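Glycosyl hydrolase family 10 (Bacteroides intestinalis DSM 17393, PDB 4QPW) binds xylo-oligosaccharides, and probably xylan, through this carbohydrate-binding module, one part of a larger modular enzyme that probably hydrolyses xylan in a gut bacterium. Local coordinates at residues Ala13-Ser16 and Phe17-Val21; Gly126-Val129 and Gly130-Ile134. All coordinates share one frame; numbering follows the deposited sequence.

Interaction 1: Ala13-Ser16 and Phe17-Val21. With XYP (beta-D-xylopyranose), chain B.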
ATOM      1  N   ALA A  13      -0.523 -15.025  -0.690  1.00 14.56           N
ATOM      2  CA  ALA A  13      -1.895 -14.545  -0.913  1.00 12.69           C
ATOM      3  C   ALA A  13      -2.128 -13.989  -2.277  1.00 11.35           C
ATOM      4  O   ALA A  13      -1.230 -13.305  -2.815  1.00 11.83           O
ATOM      5  CB  ALA A  13      -2.229 -13.419   0.076  1.00 13.63           C
ATOM      6  N   GLY A  14      -3.295 -14.201  -2.864  1.00 10.89           N
ATOM      7  CA  GLY A  14      -3.714 -13.456  -4.041  1.00 10.17           C
ATOM      8  C   GLY A  14      -4.218 -12.075  -3.697  1.00  9.50           C
ATOM      9  O   GLY A  14      -4.012 -11.618  -2.547  1.00 10.93           O
ATOM     10  N   TYR A  15      -4.799 -11.417  -4.648  1.00  9.43           N
ATOM     11  CA  TYR A  15      -5.275 -10.071  -4.505  1.00  9.13           C
ATOM     12  C   TYR A  15      -6.719  -9.920  -4.856  1.00  9.28           C
ATOM     13  O   TYR A  15      -7.117 -10.172  -6.022  1.00 10.71           O
ATOM     14  CB  TYR A  15      -4.428  -9.054  -5.333  1.00 10.40           C
ATOM     15  CG  TYR A  15      -4.780  -7.623  -5.107  1.00  8.93           C
ATOM     16  CD1 TYR A  15      -4.440  -6.996  -3.912  1.00  9.23           C
ATOM     17  CD2 TYR A  15      -5.473  -6.890  -6.008  1.00 10.20           C
ATOM     18  CE1 TYR A  15      -4.722  -5.659  -3.655  1.00  8.68           C
ATOM     19  CE2 TYR A  15      -5.792  -5.586  -5.788  1.00 10.27           C
ATOM     20  CZ  TYR A  15      -5.421  -4.953  -4.610  1.00  9.07           C
ATOM     21  OH  TYR A  15      -5.769  -3.614  -4.453  1.00 10.23           O
ATOM     22  N   SER A  16      -7.540  -9.479  -3.913  1.00  8.85           N
ATOM     23  CA  SER A  16      -8.953  -9.299  -4.112  1.00  9.34           C
ATOM     24  C   SER A  16      -9.434  -7.952  -3.592  1.00 10.28           C
ATOM     25  O   SER A  16     -10.648  -7.664  -3.592  1.00 11.76           O
ATOM     26  CB  SER A  16      -9.764 -10.398  -3.411  1.00 10.32           C
ATOM     27  OG  SER A  16      -9.503 -11.683  -3.946  1.00 10.85           O
ATOM     28  N   PHE A  17      -8.570  -7.034  -3.173  1.00  9.01           N
ATOM     29  CA  PHE A  17      -8.994  -5.811  -2.510  1.00  8.08           C
ATOM     30  C   PHE A  17      -9.483  -4.734  -3.486  1.00  9.29           C
ATOM     31  O   PHE A  17      -9.205  -4.807  -4.711  1.00 10.00           O
ATOM     32  CB  PHE A  17      -7.888  -5.259  -1.634  1.00  8.85           C
ATOM     33  CG  PHE A  17      -7.468  -6.132  -0.454  1.00  8.86           C
ATOM     34  CD1 PHE A  17      -8.411  -6.700   0.389  1.00  9.18           C
ATOM     35  CD2 PHE A  17      -6.130  -6.339  -0.175  1.00  9.26           C
ATOM     36  CE1 PHE A  17      -7.997  -7.447   1.469  1.00  9.41           C
ATOM     37  CE2 PHE A  17      -5.750  -7.093   0.922  1.00  9.60           C
ATOM     38  CZ  PHE A  17      -6.679  -7.659   1.747  1.00  9.54           C
ATOM     39  N   TRP A  18     -10.171  -3.765  -2.962  1.00  9.35           N
ATOM     40  CA  TRP A  18     -10.668  -2.619  -3.745  1.00  9.50           C
ATOM     41  C   TRP A  18      -9.510  -1.883  -4.392  1.00 10.27           C
ATOM     42  O   TRP A  18      -8.457  -1.641  -3.787  1.00  9.41           O
ATOM     43  CB  TRP A  18     -11.414  -1.688  -2.790  1.00 10.81           C
ATOM     44  CG  TRP A  18     -12.025  -0.474  -3.466  1.00 12.01           C
ATOM     45  CD1 TRP A  18     -13.297  -0.362  -3.921  1.00 14.01           C
ATOM     46  CD2 TRP A  18     -11.394   0.783  -3.722  1.00 11.62           C
ATOM     47  NE1 TRP A  18     -13.462   0.914  -4.466  1.00 14.88           N
ATOM     48  CE2 TRP A  18     -12.323   1.625  -4.371  1.00 13.07           C
ATOM     49  CE3 TRP A  18     -10.135   1.278  -3.519  1.00 11.87           C
ATOM     50  CZ2 TRP A  18     -11.991   2.935  -4.770  1.00 13.45           C
ATOM     51  CZ3 TRP A  18      -9.819   2.580  -3.950  1.00 12.71           C
ATOM     52  CH2 TRP A  18     -10.785   3.373  -4.523  1.00 12.83           C
ATOM     53  N   ASN A  19      -9.764  -1.436  -5.632  1.00 10.62           N
ATOM     54  CA  ASN A  19      -8.832  -0.599  -6.326  1.00 11.81           C
ATOM     55  C   ASN A  19      -9.554   0.205  -7.387  1.00 13.15           C
ATOM     56  O   ASN A  19     -10.674  -0.132  -7.816  1.00 14.49           O
ATOM     57  CB  ASN A  19      -7.686  -1.347  -6.883  1.00 12.20           C
ATOM     58  CG  ASN A  19      -8.092  -2.374  -7.858  1.00 13.93           C
ATOM     59  OD1 ASN A  19      -8.140  -2.047  -9.102  1.00 19.14           O
ATOM     60  ND2 ASN A  19      -8.521  -3.566  -7.479  1.00 12.91           N
ATOM     61  N   GLU A  20      -8.957   1.334  -7.796  1.00 11.73           N
ATOM     62  CA  GLU A  20      -9.595   2.210  -8.789  1.00 11.50           C
ATOM     63  C   GLU A  20      -8.488   2.852  -9.594  1.00 12.04           C
ATOM     64  O   GLU A  20      -7.735   3.686  -9.122  1.00 13.03           O
ATOM     65  CB  GLU A  20     -10.447   3.240  -8.155  1.00 14.17           C
ATOM     66  CG  GLU A  20     -11.235   4.135  -9.148  1.00 16.63           C
ATOM     67  CD  GLU A  20     -12.100   5.068  -8.341  1.00 20.33           C
ATOM     68  OE1 GLU A  20     -11.625   5.998  -7.790  1.00 20.69           O
ATOM     69  OE2 GLU A  20     -13.230   4.712  -7.923  1.00 24.33           O
ATOM     70  N   VAL A  21      -8.470   2.499 -10.876  1.00 12.16           N
ATOM     71  CA  VAL A  21      -7.575   3.137 -11.880  1.00 12.01           C
ATOM     72  C   VAL A  21      -8.465   4.131 -12.653  1.00 12.13           C
ATOM     73  O   VAL A  21      -9.441   3.698 -13.293  1.00 13.15           O
ATOM     74  CB  VAL A  21      -6.974   2.122 -12.796  1.00 12.80           C
ATOM     75  CG1 VAL A  21      -6.117   2.783 -13.876  1.00 13.79           C
ATOM     76  CG2 VAL A  21      -6.124   1.123 -12.059  1.00 14.11           C
TER
HETATM   77  C1  XYP B   2     -14.380   6.084  -3.277  1.00 17.10           C
HETATM   78  C2  XYP B   2     -14.403   6.462  -4.782  1.00 17.19           C
HETATM   79  C3  XYP B   2     -13.064   7.108  -5.056  1.00 17.44           C
HETATM   80  C4  XYP B   2     -12.690   8.159  -4.073  1.00 17.13           C
HETATM   81  C5  XYP B   2     -12.772   7.631  -2.653  1.00 16.01           C
HETATM   82  O2  XYP B   2     -14.640   5.353  -5.636  1.00 19.58           O
HETATM   83  O3  XYP B   2     -13.024   7.666  -6.407  1.00 19.31           O
HETATM   84  O4  XYP B   2     -11.320   8.562  -4.302  1.00 16.81           O
HETATM   85  O5  XYP B   2     -14.104   7.125  -2.412  1.00 19.69           O
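Tyr15 lays its ring against the backbone that follows it, at the point where a loop enters edge strand 19-21 of the five-stranded antiparallel sheet carrying the glycan site of this beta-sandwich carbohydrate-binding module. With CG anti to the backbone N (chi1 -174°), the ring is carried forward along the chain, and Phe17 N sits over the centre of one face, 3.9 Å above the plane of the Tyr15 ring. The side chains of Tyr15 and Phe17 cross at about a right angle, CE1 of Tyr15 lying 3.8 Å from CB of Phe17; the ring planes stand at 90° with centroids 5.9 Å apart, making neither a stack nor an edge-to-face pair. Asn19 reaches the tyrosine from another direction, its ND2 near the ring plane and 3.8 Å from CE2 of Tyr15. Asn19 ND2 also donates to Phe17 O, 3.1 Å away, in the carbonyl plane and close to its own amide plane, which fixes the rotation of the amide. The phenol OH of Tyr15 is hydrogen-bonded to His57 O on the adjacent strand 54-57. A leucine in place of Tyr15 would probably uncover the backbone at Phe17 and leave His57 O without its phenol partner. Further along, Trp18 and Glu20 belong to the glycan pocket. The indole of Trp18 meets xylose O2 at its edge, while the extended Glu20 turns its carboxylate to two neighbouring sugar hydroxyls: O3 of the xylose donates to OE1 of Glu20 at 2.6 Å, and O2 to OE2 at 2.8 Å.

Interaction 2: Gly126-Val129 and Gly130-Ile134; sequences GLFV and GTIQI
Phe128 and Ile132 meet across a bend in one continuous stretch, where the loop 126-129 runs into the strand continuing through 130-134. Gly126 and Leu127 have turn-like backbone angles, Phe128 and Val129 are extended, and Gly130 then adopts phi 141°, psi -150°, a conformation that a residue with a side chain would hardly tolerate: a beta carbon here would run into Val129 O and press on CE2 of Phe128. From Thr131 onward the backbone is regular and extended. No hydrogen bond links the two segments; the bend is anchored from outside, Thr44 OG1 bonding to both Phe128 O and Gly130 N, and Ser79 OG to Thr131 N. The Phe128 side chain fills the inside of the bend. Its CG stands anti to the backbone N (chi1 -178°), which sends the ring forward toward the glycine, with CE2 of Phe128 3.7 Å from the carbonyl carbon of Gly130. Thr131 N approaches the same ring at its edge, 3.7 Å from CE2 of Phe128. In the beta-sandwich of this module, the bend is a connection between the two sheets: strand 120-124, in the five-stranded sheet that carries the glycan pocket, leads through it into the long strand 130-141 of the other sheet. Ile132 meets the ring from the other side of its plane to Gly130 C. The side chains of Phe128 and Ile132 are inclined to each other, and CG1 of Ile132 comes within 3.6 Å of CD2 of Phe128 and equally near its CE2. The terminal methyl CD1 of Ile132 extends the contact along the same side of the ring, 3.7 Å from CD2 of Phe128, while Phe101 makes an edge-to-face pair with Phe128.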
ATOM      1  N   GLY A 126      -0.318   7.324  -8.517  1.00 10.60           N
ATOM      2  CA  GLY A 126      -0.587   7.743  -9.915  1.00 11.71           C
ATOM      3  C   GLY A 126       0.546   8.506 -10.600  1.00 12.16           C
ATOM      4  O   GLY A 126       0.622   8.435 -11.862  1.00 13.45           O
ATOM      5  N   LEU A 127       1.366   9.209  -9.860  1.00 12.63           N
ATOM      6  CA  LEU A 127       2.444   9.972 -10.519  1.00 13.47           C
ATOM      7  C   LEU A 127       3.616   9.161 -10.845  1.00 13.97           C
ATOM      8  O   LEU A 127       4.592   9.630 -11.520  1.00 16.51           O
ATOM      9  CB  LEU A 127       2.871  11.123  -9.606  1.00 15.19           C
ATOM     10  CG  LEU A 127       1.783  12.091  -9.274  1.00 15.46           C
ATOM     11  CD1 LEU A 127       2.219  13.184  -8.243  1.00 18.90           C
ATOM     12  CD2 LEU A 127       1.221  12.778 -10.520  1.00 17.47           C
ATOM     13  N   PHE A 128       3.756   7.882 -10.384  1.00 13.24           N
ATOM     14  CA  PHE A 128       4.894   7.045 -10.619  1.00 12.91           C
ATOM     15  C   PHE A 128       4.814   6.279 -11.859  1.00 12.84           C
ATOM     16  O   PHE A 128       3.797   5.591 -12.104  1.00 13.90           O
ATOM     17  CB  PHE A 128       5.135   6.070  -9.410  1.00 13.84           C
ATOM     18  CG  PHE A 128       6.346   5.211  -9.584  1.00 13.16           C
ATOM     19  CD1 PHE A 128       7.628   5.729  -9.394  1.00 14.65           C
ATOM     20  CD2 PHE A 128       6.281   3.940 -10.006  1.00 13.90           C
ATOM     21  CE1 PHE A 128       8.742   4.920  -9.567  1.00 15.18           C
ATOM     22  CE2 PHE A 128       7.377   3.141 -10.120  1.00 13.76           C
ATOM     23  CZ  PHE A 128       8.626   3.616  -9.984  1.00 15.02           C
ATOM     24  N   VAL A 129       5.855   6.330 -12.707  1.00 14.12           N
ATOM     25  CA  VAL A 129       6.028   5.571 -13.884  1.00 13.38           C
ATOM     26  C   VAL A 129       6.974   4.425 -13.719  1.00 14.22           C
ATOM     27  O   VAL A 129       8.152   4.676 -13.437  1.00 15.51           O
ATOM     28  CB  VAL A 129       6.432   6.444 -15.134  1.00 15.26           C
ATOM     29  CG1 VAL A 129       6.534   5.591 -16.351  1.00 17.00           C
ATOM     30  CG2 VAL A 129       5.456   7.553 -15.284  1.00 17.46           C
ATOM     31  N   GLY A 130       6.557   3.202 -13.846  1.00 13.11           N
ATOM     32  CA  GLY A 130       7.373   2.033 -13.712  1.00 14.21           C
ATOM     33  C   GLY A 130       6.622   0.913 -13.001  1.00 12.17           C
ATOM     34  O   GLY A 130       5.404   0.793 -13.126  1.00 13.62           O
ATOM     35  N   THR A 131       7.371   0.091 -12.293  1.00 12.29           N
ATOM     36  CA  THR A 131       6.786  -1.084 -11.570  1.00 11.95           C
ATOM     37  C   THR A 131       7.010  -0.865 -10.076  1.00 11.85           C
ATOM     38  O   THR A 131       8.172  -0.643  -9.645  1.00 12.87           O
ATOM     39  CB  THR A 131       7.430  -2.334 -12.017  1.00 13.49           C
ATOM     40  OG1 THR A 131       7.271  -2.519 -13.477  1.00 16.52           O
ATOM     41  CG2 THR A 131       6.836  -3.599 -11.374  1.00 14.61           C
ATOM     42  N   ILE A 132       5.926  -0.916  -9.294  1.00 10.52           N
ATOM     43  CA  ILE A 132       5.957  -1.001  -7.809  1.00  9.97           C
ATOM     44  C   ILE A 132       5.610  -2.413  -7.435  1.00 10.10           C
ATOM     45  O   ILE A 132       4.636  -3.005  -7.936  1.00 10.42           O
ATOM     46  CB  ILE A 132       4.988   0.004  -7.236  1.00 10.02           C
ATOM     47  CG1 ILE A 132       5.404   1.425  -7.605  1.00 12.04           C
ATOM     48  CG2 ILE A 132       4.884  -0.220  -5.726  1.00 11.58           C
ATOM     49  CD1 ILE A 132       4.365   2.443  -7.219  1.00 13.13           C
ATOM     50  N   GLN A 133       6.393  -3.014  -6.536  1.00  9.25           N
ATOM     51  CA  GLN A 133       6.115  -4.347  -5.969  1.00  9.30           C
ATOM     52  C   GLN A 133       6.012  -4.279  -4.459  1.00  8.75           C
ATOM     53  O   GLN A 133       6.817  -3.595  -3.793  1.00  9.33           O
ATOM     54  CB  GLN A 133       7.214  -5.279  -6.387  1.00 10.45           C
ATOM     55  CG  GLN A 133       7.257  -5.479  -7.933  1.00 12.27           C
ATOM     56  CD  GLN A 133       8.343  -6.455  -8.365  1.00 14.41           C
ATOM     57  OE1 GLN A 133       9.385  -6.546  -7.724  1.00 17.07           O
ATOM     58  NE2 GLN A 133       8.072  -7.197  -9.366  1.00 16.36           N
ATOM     59  N   ILE A 134       4.968  -4.925  -3.922  1.00  8.83           N
ATOM     60  CA  ILE A 134       4.665  -4.916  -2.480  1.00  8.69           C
ATOM     61  C   ILE A 134       4.581  -6.344  -2.034  1.00  8.03           C
ATOM     62  O   ILE A 134       3.779  -7.137  -2.501  1.00  8.80           O
ATOM     63  CB  ILE A 134       3.370  -4.131  -2.217  1.00  8.79           C
ATOM     64  CG1 ILE A 134       3.550  -2.683  -2.632  1.00  9.96           C
ATOM     65  CG2 ILE A 134       3.004  -4.277  -0.723  1.00  9.71           C
ATOM     66  CD1 ILE A 134       2.267  -1.859  -2.600  1.00 10.58           C
TER

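In the fold
From the N terminus, strand 3-9 lies in the larger antiparallel sheet, and the loop after it reaches interaction 1, where residues 13-18 lead into strand 19-21 at the edge of the five-stranded sheet. Much later the chain leaves strand 120-124 of that sheet, and interaction 2, residues 126-134, brings it back to the larger sheet through strand 130-141, which pairs with strand 3-9. The two contacts therefore follow in series, neither nested nor crossed, and lie on passages between the sheets in opposite senses. The centres of interactions 1 and 2 are about 15 Å apart, and the two do not touch; interaction 1 contributes two residues to the glycan pocket, interaction 2 none.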